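Local coordinates for protein Abbfa_003403 (Acinetobacter baumannii, PDB 4ZXH) that is a four-domain nonribosomal peptide synthetase whose condensation, adenylation, carrier and thioesterase domains probably assemble an amide product on a phosphopantetheine arm and release it, at residues Thr108-Gln113 / His130-Gly135; Trp27-Gln30 / Thr35-Ala38. All coordinates share one frame; numbering follows the deposited sequence.

Contact 1: Thr108-Gln113 / His130-Gly135; sequences TQLVEQ and HCYECG
Tyr132 reaches from strand 127-135 to Leu110 and Val111 on helix 104-115, a compact case of one aromatic ring bridging a sheet strand and the helix packed on it. Its CB is directed at the helix, and with CG anti to the carbonyl carbon (chi1 -52°) the ring is carried toward Leu110 and Val111. Along the ring the partners change. Tyr132 CD2 is the first atom to meet Val111, 3.9 Å from its CG2. CE2 then approaches the same methyl, and Tyr132 CZ lies 3.7 Å from Val111 CG2. This methyl sits over one face, 3.9 Å from the centroid of the Tyr132 ring and 29° off the normal, a CH-pi contact. Tyr132 CE1, on the other side of the ring, meets Leu110 CD2 at 3.9 Å, an oblique approach. At the tip, Tyr132 OH passes 3.8 Å from Val111 CA and hydrogen-bonds to Asp114 OD2, three residues on from Val111. Beyond the segments, Val394 packs on Val111 and Ile102 on Leu110. The contact thus joins the helix and second strand of the beta-alpha-beta unit 94-98, 104-115, 127-135 in the condensation domain. Its chemistry is mixed: one face of the ring receives a methyl of Val111, Leu110 comes in obliquely, and the hydroxyl of the buried Tyr132 finds a carboxylate on the same helix, so apolar packing and a polar tether act together.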
loop_
_atom_site.group_PDB
_atom_site.type_symbol
_atom_site.label_atom_id
_atom_site.label_comp_id
_atom_site.label_asym_id
_atom_site.label_seq_id
_atom_site.Cartn_x
_atom_site.Cartn_y
_atom_site.Cartn_z
ATOM N N THR A 108 12.641 -10.200 -31.706
ATOM C CA THR A 108 12.989 -10.340 -30.299
ATOM C C THR A 108 11.768 -10.046 -29.445
ATOM O O THR A 108 11.453 -10.796 -28.517
ATOM C CB THR A 108 14.137 -9.409 -29.865
ATOM O OG1 THR A 108 15.327 -9.758 -30.569
ATOM C CG2 THR A 108 14.412 -9.574 -28.388
ATOM N N GLN A 109 11.067 -8.965 -29.771
ATOM C CA GLN A 109 9.949 -8.540 -28.941
ATOM C C GLN A 109 8.858 -9.604 -28.978
ATOM O O GLN A 109 8.298 -9.968 -27.938
ATOM C CB GLN A 109 9.403 -7.173 -29.373
ATOM C CG GLN A 109 8.306 -6.691 -28.407
ATOM C CD GLN A 109 7.796 -5.269 -28.649
ATOM O OE1 GLN A 109 8.347 -4.506 -29.447
ATOM N NE2 GLN A 109 6.714 -4.922 -27.958
ATOM N N LEU A 110 8.595 -10.129 -30.174
ATOM C CA LEU A 110 7.608 -11.187 -30.354
ATOM C C LEU A 110 7.871 -12.386 -29.444
ATOM O O LEU A 110 6.984 -12.830 -28.705
ATOM C CB LEU A 110 7.588 -11.640 -31.813
ATOM C CG LEU A 110 6.578 -12.738 -32.148
ATOM C CD1 LEU A 110 5.172 -12.309 -31.719
ATOM C CD2 LEU A 110 6.616 -13.096 -33.634
ATOM N N VAL A 111 9.092 -12.901 -29.510
ATOM C CA VAL A 111 9.504 -14.032 -28.695
ATOM C C VAL A 111 9.416 -13.700 -27.204
ATOM O O VAL A 111 9.015 -14.533 -26.402
ATOM C CB VAL A 111 10.966 -14.497 -29.074
ATOM C CG1 VAL A 111 11.481 -15.594 -28.127
ATOM C CG2 VAL A 111 11.034 -14.984 -30.540
ATOM N N GLU A 112 9.778 -12.483 -26.815
ATOM C CA GLU A 112 9.604 -12.104 -25.416
ATOM C C GLU A 112 8.118 -12.159 -25.042
ATOM O O GLU A 112 7.762 -12.807 -24.059
ATOM C CB GLU A 112 10.214 -10.724 -25.135
ATOM C CG GLU A 112 11.757 -10.784 -24.994
ATOM C CD GLU A 112 12.474 -9.445 -25.239
ATOM O OE1 GLU A 112 11.789 -8.435 -25.532
ATOM O OE2 GLU A 112 13.729 -9.411 -25.144
ATOM N N GLN A 113 7.240 -11.539 -25.834
ATOM C CA GLN A 113 5.824 -11.561 -25.478
ATOM C C GLN A 113 5.242 -12.981 -25.539
ATOM O O GLN A 113 4.468 -13.349 -24.662
ATOM C CB GLN A 113 5.025 -10.597 -26.356
ATOM C CG GLN A 113 4.004 -9.737 -25.587
ATOM C CD GLN A 113 4.626 -8.789 -24.536
ATOM O OE1 GLN A 113 5.851 -8.735 -24.343
ATOM N NE2 GLN A 113 3.763 -8.033 -23.858
ATOM N N HIS A 130 8.519 -22.689 -28.452
ATOM C CA HIS A 130 8.030 -21.714 -29.426
ATOM C C HIS A 130 8.977 -21.672 -30.617
ATOM O O HIS A 130 10.147 -21.357 -30.440
ATOM C CB HIS A 130 7.929 -20.320 -28.803
ATOM C CG HIS A 130 6.860 -20.175 -27.763
ATOM N ND1 HIS A 130 5.591 -19.722 -28.057
ATOM C CD2 HIS A 130 6.885 -20.370 -26.422
ATOM C CE1 HIS A 130 4.874 -19.671 -26.946
ATOM N NE2 HIS A 130 5.633 -20.060 -25.939
ATOM N N CYS A 131 8.491 -21.976 -31.817
ATOM C CA CYS A 131 9.351 -21.986 -33.009
ATOM C C CYS A 131 8.999 -20.909 -34.024
ATOM O O CYS A 131 7.836 -20.598 -34.231
ATOM C CB CYS A 131 9.293 -23.337 -33.712
ATOM S SG CYS A 131 9.543 -24.708 -32.617
ATOM N N TYR A 132 10.018 -20.365 -34.677
ATOM C CA TYR A 132 9.827 -19.315 -35.652
ATOM C C TYR A 132 10.709 -19.554 -36.853
ATOM O O TYR A 132 11.919 -19.714 -36.716
ATOM C CB TYR A 132 10.155 -17.966 -35.047
ATOM C CG TYR A 132 9.449 -17.688 -33.750
ATOM C CD1 TYR A 132 8.249 -16.979 -33.717
ATOM C CD2 TYR A 132 9.991 -18.110 -32.551
ATOM C CE1 TYR A 132 7.611 -16.716 -32.521
ATOM C CE2 TYR A 132 9.365 -17.850 -31.354
ATOM C CZ TYR A 132 8.187 -17.159 -31.344
ATOM O OH TYR A 132 7.587 -16.927 -30.143
ATOM N N GLU A 133 10.106 -19.569 -38.034
ATOM C CA GLU A 133 10.849 -19.674 -39.278
ATOM C C GLU A 133 11.338 -18.281 -39.707
ATOM O O GLU A 133 10.543 -17.356 -39.833
ATOM C CB GLU A 133 9.968 -20.322 -40.357
ATOM C CG GLU A 133 10.656 -20.565 -41.711
ATOM C CD GLU A 133 9.771 -21.326 -42.701
ATOM O OE1 GLU A 133 8.555 -21.478 -42.435
ATOM O OE2 GLU A 133 10.296 -21.764 -43.751
ATOM N N CYS A 134 12.643 -18.136 -39.936
ATOM C CA CYS A 134 13.234 -16.840 -40.301
ATOM C C CYS A 134 13.712 -16.745 -41.741
ATOM O O CYS A 134 14.058 -15.660 -42.217
ATOM C CB CYS A 134 14.416 -16.538 -39.394
ATOM S SG CYS A 134 13.964 -16.583 -37.693
ATOM N N GLY A 135 13.757 -17.888 -42.416
ATOM C CA GLY A 135 14.263 -17.980 -43.776
ATOM C C GLY A 135 14.415 -19.453 -44.080
ATOM O O GLY A 135 14.064 -20.278 -43.236
#

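Contact 2: Trp27-Gln30 / Thr35-Ala38; sequences WYIQ and TCSA. With PNS (4'-phosphopantetheine), chain B.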
loop_
_atom_site.group_PDB
_atom_site.type_symbol
_atom_site.label_atom_id
_atom_site.label_comp_id
_atom_site.label_asym_id
_atom_site.label_seq_id
_atom_site.Cartn_x
_atom_site.Cartn_y
_atom_site.Cartn_z
ATOM N N TRP A 27 4.887 -22.029 -6.750
ATOM C CA TRP A 27 3.542 -22.488 -7.055
ATOM C C TRP A 27 2.536 -21.489 -6.529
ATOM O O TRP A 27 1.713 -20.964 -7.288
ATOM C CB TRP A 27 3.291 -23.857 -6.452
ATOM C CG TRP A 27 2.041 -24.483 -6.916
ATOM C CD1 TRP A 27 1.897 -25.368 -7.953
ATOM C CD2 TRP A 27 0.732 -24.301 -6.360
ATOM N NE1 TRP A 27 0.576 -25.749 -8.072
ATOM C CE2 TRP A 27 -0.159 -25.103 -7.111
ATOM C CE3 TRP A 27 0.224 -23.537 -5.300
ATOM C CZ2 TRP A 27 -1.524 -25.157 -6.837
ATOM C CZ3 TRP A 27 -1.132 -23.592 -5.031
ATOM C CH2 TRP A 27 -1.988 -24.403 -5.790
ATOM N N TYR A 28 2.632 -21.205 -5.232
ATOM C CA TYR A 28 1.717 -20.277 -4.583
ATOM C C TYR A 28 1.631 -18.931 -5.311
ATOM O O TYR A 28 0.537 -18.422 -5.572
ATOM C CB TYR A 28 2.130 -20.065 -3.126
ATOM C CG TYR A 28 1.197 -19.173 -2.347
ATOM C CD1 TYR A 28 -0.033 -19.638 -1.897
ATOM C CD2 TYR A 28 1.550 -17.871 -2.046
ATOM C CE1 TYR A 28 -0.893 -18.814 -1.173
ATOM C CE2 TYR A 28 0.702 -17.049 -1.335
ATOM C CZ TYR A 28 -0.518 -17.516 -0.895
ATOM O OH TYR A 28 -1.350 -16.674 -0.173
ATOM N N ILE A 29 2.781 -18.362 -5.642
ATOM C CA ILE A 29 2.806 -17.065 -6.302
ATOM C C ILE A 29 2.044 -17.124 -7.633
ATOM O O ILE A 29 1.290 -16.203 -7.960
ATOM C CB ILE A 29 4.261 -16.578 -6.503
ATOM C CG1 ILE A 29 4.902 -16.352 -5.135
ATOM C CG2 ILE A 29 4.307 -15.285 -7.299
ATOM C CD1 ILE A 29 6.325 -15.917 -5.166
ATOM N N GLN A 30 2.189 -18.222 -8.372
ATOM C CA GLN A 30 1.466 -18.375 -9.638
ATOM C C GLN A 30 -0.051 -18.496 -9.469
ATOM O O GLN A 30 -0.791 -18.007 -10.324
ATOM C CB GLN A 30 1.978 -19.580 -10.424
ATOM C CG GLN A 30 1.630 -19.520 -11.911
ATOM C CD GLN A 30 2.295 -18.337 -12.602
ATOM O OE1 GLN A 30 3.510 -18.232 -12.627
ATOM N NE2 GLN A 30 1.497 -17.446 -13.164
ATOM N N THR A 35 -1.692 -14.185 -14.031
ATOM C CA THR A 35 -1.027 -13.615 -15.213
ATOM C C THR A 35 0.489 -13.462 -15.032
ATOM O O THR A 35 1.177 -12.915 -15.888
ATOM C CB THR A 35 -1.583 -12.230 -15.588
ATOM O OG1 THR A 35 -0.952 -11.231 -14.778
ATOM C CG2 THR A 35 -3.077 -12.183 -15.418
ATOM N N CYS A 36 1.003 -13.941 -13.914
ATOM C CA CYS A 36 2.425 -13.845 -13.642
ATOM C C CYS A 36 3.236 -14.640 -14.657
ATOM O O CYS A 36 2.905 -15.774 -14.975
ATOM C CB CYS A 36 2.714 -14.334 -12.223
ATOM S SG CYS A 36 4.428 -14.204 -11.661
ATOM N N SER A 37 4.308 -14.035 -15.155
ATOM C CA SER A 37 5.248 -14.731 -16.015
ATOM C C SER A 37 6.659 -14.649 -15.448
ATOM O O SER A 37 7.629 -15.110 -16.054
ATOM C CB SER A 37 5.233 -14.133 -17.400
ATOM O OG SER A 37 5.943 -12.925 -17.383
ATOM N N ALA A 38 6.777 -14.062 -14.271
ATOM C CA ALA A 38 8.091 -13.788 -13.730
ATOM C C ALA A 38 8.907 -15.061 -13.481
ATOM O O ALA A 38 10.116 -14.974 -13.270
ATOM C CB ALA A 38 7.964 -12.972 -12.447
HETATM O O23 PNS B . 2.804 -15.482 2.562
HETATM P P24 PNS B . 2.966 -16.977 2.647
HETATM O O25 PNS B . 2.996 -17.617 4.009
HETATM O O27 PNS B . 4.373 -17.288 1.922
HETATM C C28 PNS B . 4.616 -16.840 0.593
HETATM C C29 PNS B . 5.984 -17.331 0.152
HETATM C C30 PNS B . 5.941 -18.854 0.289
HETATM C C31 PNS B . 7.054 -16.732 1.066
HETATM C C32 PNS B . 6.252 -16.872 -1.289
HETATM O O33 PNS B . 5.874 -15.488 -1.374
HETATM C C34 PNS B . 7.705 -17.091 -1.665
HETATM O O35 PNS B . 8.215 -18.210 -1.686
HETATM N N36 PNS B . 8.435 -16.033 -1.991
HETATM C C37 PNS B . 9.837 -16.140 -2.363
HETATM C C38 PNS B . 9.981 -15.590 -3.782
HETATM C C39 PNS B . 11.071 -16.327 -4.497
HETATM O O40 PNS B . 11.238 -17.525 -4.320
HETATM N N41 PNS B . 11.798 -15.564 -5.302
HETATM C C42 PNS B . 12.910 -15.955 -6.134
HETATM C C43 PNS B . 13.495 -14.610 -6.514
HETATM S S44 PNS B . 14.868 -14.282 -5.401
#
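Gln30, on helix 21-32, and Cys36, in the loop leading to strand 40-49, are where the two backbones come closest to each other, with their CA atoms 6.1 Å apart. The Gln30 side chain starts with CG anti to its own N and bends at chi2 (64°), which brings the carboxamide back to the loop. Gln30 NE2 donates to Cys36 O at 2.8 Å, with an N-H...O angle of 155°. The acceptor lies close to the plane of the Gln30 amide, whereas the donor stands tilted from the carbonyl plane, at a C=O...N angle of 121°. A weak second bond runs from NE2 to Pro34 O, and OE1 accepts from His146 NE2, the first histidine of the HHxxxD sequence motif of condensation domains. Cys36 SG takes a weak bond from Ala38 N and lies 4.5 Å from Ile29 CG2. The other branch of Ile29 turns to the phosphopantetheine, with CD1 3.8 Å from N36 of the arm. Both ends of the Gln30 carboxamide are therefore engaged, which is consistent with the modelled orientation, nitrogen to the two loop carbonyls and oxygen to His146, and Gln30 links the loop after its helix to the motif histidine.

Overall arrangement
The centres of contacts 1 and 2 are 23 Å apart and their nearest atoms about 7 Å apart, so they do not touch; the six-stranded sheet that holds strand 127-135 relates them. Strand 138-146 pairs on one side with strand 127-135 of contact 1 and on the other with strand 40-49, which follows the loop of contact 2, and it carries His146. Contact 2 lies at the phosphopantetheine, which is hydrogen-bonded to Ser1008 N, where Trp27 and Tyr28 meet helix 1008-1022. Contact 1 is structural: the side chain of Tyr132 is about 9 Å from a bound phosphocholine lipid, whose pocket includes Tyr139 and Ile141, neighbours of Glu133 and Cys131.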